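Local structure of N-terminal acetyltransferase B complex subunit MDM20 (Candida albicans, 5K04) at residues 305-310 with 337-342. The protein serves as the non-catalytic subunit of the NatB N-terminal acetyltransferase complex, in which it partners the subunit NAT3. Numbering follows the deposited sequence.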
ATOM      1  N   PHE A 305      23.480 -25.214  -5.177  1.00 60.04           N
ATOM      2  CA  PHE A 305      22.488 -24.193  -5.506  1.00 55.61           C
ATOM      3  C   PHE A 305      22.977 -23.083  -6.443  1.00 56.99           C
ATOM      4  O   PHE A 305      22.253 -22.102  -6.638  1.00 43.19           O
ATOM      5  CB  PHE A 305      21.927 -23.613  -4.206  1.00 48.02           C
ATOM      6  CG  PHE A 305      21.124 -24.621  -3.422  1.00 59.09           C
ATOM      7  CD1 PHE A 305      19.792 -24.858  -3.733  1.00 58.16           C
ATOM      8  CD2 PHE A 305      21.716 -25.384  -2.417  1.00 59.50           C
ATOM      9  CE1 PHE A 305      19.058 -25.817  -3.043  1.00 55.67           C
ATOM     10  CE2 PHE A 305      20.993 -26.340  -1.728  1.00 52.54           C
ATOM     11  CZ  PHE A 305      19.659 -26.559  -2.048  1.00 54.92           C
ATOM     12  N   ASN A 306      24.146 -23.232  -7.086  1.00 49.00           N
ATOM     13  CA  ASN A 306      24.602 -22.173  -7.992  1.00 47.18           C
ATOM     14  C   ASN A 306      23.744 -22.063  -9.255  1.00 44.11           C
ATOM     15  O   ASN A 306      23.718 -20.995  -9.870  1.00 35.13           O
ATOM     16  CB  ASN A 306      26.070 -22.378  -8.387  1.00 43.44           C
ATOM     17  CG  ASN A 306      26.267 -23.590  -9.283  1.00 41.29           C
ATOM     18  OD1 ASN A 306      26.093 -23.515 -10.499  1.00 44.49           O
ATOM     19  ND2 ASN A 306      26.635 -24.713  -8.682  1.00 49.61           N
ATOM     20  N   THR A 307      23.056 -23.136  -9.660  1.00 51.58           N
ATOM     21  CA  THR A 307      22.116 -23.083 -10.775  1.00 46.96           C
ATOM     22  C   THR A 307      20.777 -22.474 -10.381  1.00 49.91           C
ATOM     23  O   THR A 307      19.864 -22.438 -11.217  1.00 35.66           O
ATOM     24  CB  THR A 307      21.873 -24.477 -11.358  1.00 40.71           C
ATOM     25  OG1 THR A 307      21.126 -25.258 -10.427  1.00 36.47           O
ATOM     26  CG2 THR A 307      23.194 -25.183 -11.667  1.00 39.23           C
ATOM     27  N   LYS A 308      20.648 -21.987  -9.145  1.00 49.59           N
ATOM     28  CA  LYS A 308      19.409 -21.403  -8.642  1.00 44.15           C
ATOM     29  C   LYS A 308      19.596 -19.912  -8.397  1.00 44.69           C
ATOM     30  O   LYS A 308      20.612 -19.476  -7.846  1.00 36.42           O
ATOM     31  CB  LYS A 308      18.954 -22.088  -7.348  1.00 34.33           C
ATOM     32  CG  LYS A 308      18.938 -23.619  -7.447  1.00 47.18           C
ATOM     33  CD  LYS A 308      17.948 -24.136  -8.492  1.00 44.39           C
ATOM     34  CE  LYS A 308      17.810 -25.659  -8.397  1.00 46.27           C
ATOM     35  NZ  LYS A 308      16.728 -26.231  -9.260  1.00 54.90           N
ATOM     36  N   LEU A 309      18.595 -19.134  -8.796  1.00 52.61           N
ATOM     37  CA  LEU A 309      18.702 -17.692  -8.667  1.00 49.35           C
ATOM     38  C   LEU A 309      18.795 -17.246  -7.207  1.00 47.36           C
ATOM     39  O   LEU A 309      19.213 -16.116  -6.936  1.00 33.05           O
ATOM     40  CB  LEU A 309      17.512 -17.061  -9.389  1.00 44.20           C
ATOM     41  CG  LEU A 309      17.651 -15.633  -9.913  1.00 58.89           C
ATOM     42  CD1 LEU A 309      18.789 -15.512 -10.931  1.00 53.19           C
ATOM     43  CD2 LEU A 309      16.337 -15.192 -10.519  1.00 57.39           C
ATOM     44  N   CYS A 310      18.453 -18.127  -6.262  1.00 54.17           N
ATOM     45  CA  CYS A 310      18.525 -17.803  -4.841  1.00 54.20           C
ATOM     46  C   CYS A 310      19.954 -17.734  -4.308  1.00 47.10           C
ATOM     47  O   CYS A 310      20.168 -17.065  -3.289  1.00 40.68           O
ATOM     48  CB  CYS A 310      17.723 -18.823  -4.014  1.00 53.36           C
ATOM     49  SG  CYS A 310      18.304 -20.507  -3.963  1.00 30.14           S
ATOM     50  N   LEU A 337      23.548 -20.354 -17.302  1.00 46.39           N
ATOM     51  CA  LEU A 337      23.326 -18.915 -17.229  1.00 48.72           C
ATOM     52  C   LEU A 337      23.220 -18.429 -15.784  1.00 48.85           C
ATOM     53  O   LEU A 337      23.866 -17.449 -15.398  1.00 44.19           O
ATOM     54  CB  LEU A 337      22.064 -18.573 -18.029  1.00 41.91           C
ATOM     55  CG  LEU A 337      21.348 -17.265 -17.720  1.00 47.68           C
ATOM     56  CD1 LEU A 337      22.281 -16.066 -17.865  1.00 52.72           C
ATOM     57  CD2 LEU A 337      20.172 -17.129 -18.657  1.00 47.71           C
ATOM     58  N   ILE A 338      22.424 -19.116 -14.966  1.00 51.88           N
ATOM     59  CA  ILE A 338      22.209 -18.676 -13.585  1.00 48.20           C
ATOM     60  C   ILE A 338      23.477 -18.835 -12.734  1.00 44.30           C
ATOM     61  O   ILE A 338      23.758 -18.003 -11.862  1.00 34.61           O
ATOM     62  CB  ILE A 338      20.991 -19.410 -12.996  1.00 49.18           C
ATOM     63  CG1 ILE A 338      19.711 -18.838 -13.642  1.00 49.45           C
ATOM     64  CG2 ILE A 338      20.955 -19.287 -11.460  1.00 47.76           C
ATOM     65  CD1 ILE A 338      18.451 -19.628 -13.381  1.00 50.64           C
ATOM     66  N   THR A 339      24.279 -19.872 -12.989  1.00 47.24           N
ATOM     67  CA  THR A 339      25.607 -19.942 -12.385  1.00 43.54           C
ATOM     68  C   THR A 339      26.394 -18.669 -12.671  1.00 43.50           C
ATOM     69  O   THR A 339      27.010 -18.096 -11.770  1.00 36.54           O
ATOM     70  CB  THR A 339      26.361 -21.169 -12.909  1.00 44.40           C
ATOM     71  OG1 THR A 339      25.607 -22.354 -12.636  1.00 39.15           O
ATOM     72  CG2 THR A 339      27.756 -21.295 -12.267  1.00 45.18           C
ATOM     73  N   VAL A 340      26.351 -18.192 -13.919  1.00 58.83           N
ATOM     74  CA  VAL A 340      27.078 -16.977 -14.275  1.00 51.13           C
ATOM     75  C   VAL A 340      26.473 -15.760 -13.581  1.00 43.40           C
ATOM     76  O   VAL A 340      27.194 -14.872 -13.111  1.00 41.06           O
ATOM     77  CB  VAL A 340      27.107 -16.816 -15.803  1.00 48.92           C
ATOM     78  CG1 VAL A 340      27.804 -15.507 -16.201  1.00 46.61           C
ATOM     79  CG2 VAL A 340      27.813 -18.006 -16.433  1.00 47.98           C
ATOM     80  N   VAL A 341      25.145 -15.702 -13.502  1.00 44.85           N
ATOM     81  CA  VAL A 341      24.484 -14.578 -12.848  1.00 46.02           C
ATOM     82  C   VAL A 341      24.938 -14.473 -11.394  1.00 50.03           C
ATOM     83  O   VAL A 341      25.299 -13.393 -10.912  1.00 45.87           O
ATOM     84  CB  VAL A 341      22.953 -14.725 -12.965  1.00 41.39           C
ATOM     85  CG1 VAL A 341      22.227 -13.855 -11.948  1.00 33.49           C
ATOM     86  CG2 VAL A 341      22.499 -14.390 -14.370  1.00 47.19           C
ATOM     87  N   ASN A 342      24.940 -15.602 -10.681  1.00 48.21           N
ATOM     88  CA  ASN A 342      25.364 -15.590  -9.285  1.00 45.38           C
ATOM     89  C   ASN A 342      26.828 -15.185  -9.162  1.00 40.26           C
ATOM     90  O   ASN A 342      27.178 -14.322  -8.349  1.00 35.91           O
ATOM     91  CB  ASN A 342      25.107 -16.962  -8.653  1.00 46.24           C
ATOM     92  CG  ASN A 342      23.625 -17.174  -8.281  1.00 40.56           C
ATOM     93  OD1 ASN A 342      23.005 -16.315  -7.664  1.00 33.06           O
ATOM     94  ND2 ASN A 342      23.066 -18.314  -8.680  1.00 41.71           N
TER
HETATM   95  O   HOH W   1      20.896 -14.479  -8.669  1.00 33.36           O
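The side-chain amide of N342 reaches from its helix into the bend of 305-310 and bonds to two backbone carbonyls. Its ND2 lies 2.8 Å from K308 O and 3.0 Å from N306 O. Both oxygens sit close to the plane of the N342 amide. ND2 stands about 40° out of each carbonyl plane, on neither lone-pair direction. With CG anti to the carbonyl carbon (chi1 -78°), the N342 amide extends off the helix to these carbonyls. The other end of the amide is also held, which fixes its flip: OD1 accepts from Y312 N and from a water that also donates to L309 O. A type I turn from F305 to K308, closed by K308 N to F305 O, shapes the loop.

The N306 side chain leaves the backbone across the line to the helix, and its amide oxygen reaches T339. T339 OG1 donates to N306 OD1 at 2.5 Å, a doubtfully short length, while N306 ND2 bonds to Y302 O. Beside the N342 grip, I338 CG2 packs on the T307-K308 peptide, 3.3 Å from T307 O. The side chains of L309 and V341 cross at an angle, with L309 CD1 3.9 Å from V341 CG1.

K308 NZ donates to R86 O of the NAT3 chain, and the K308 side chain is about 6 Å from the bound coenzyme A. The contact joins the loop between helices 295-305 and 311-315 to the first turns of helix 337-346. V341 also packs on helix 372-383, and T339 touches Y302 of helix 295-305.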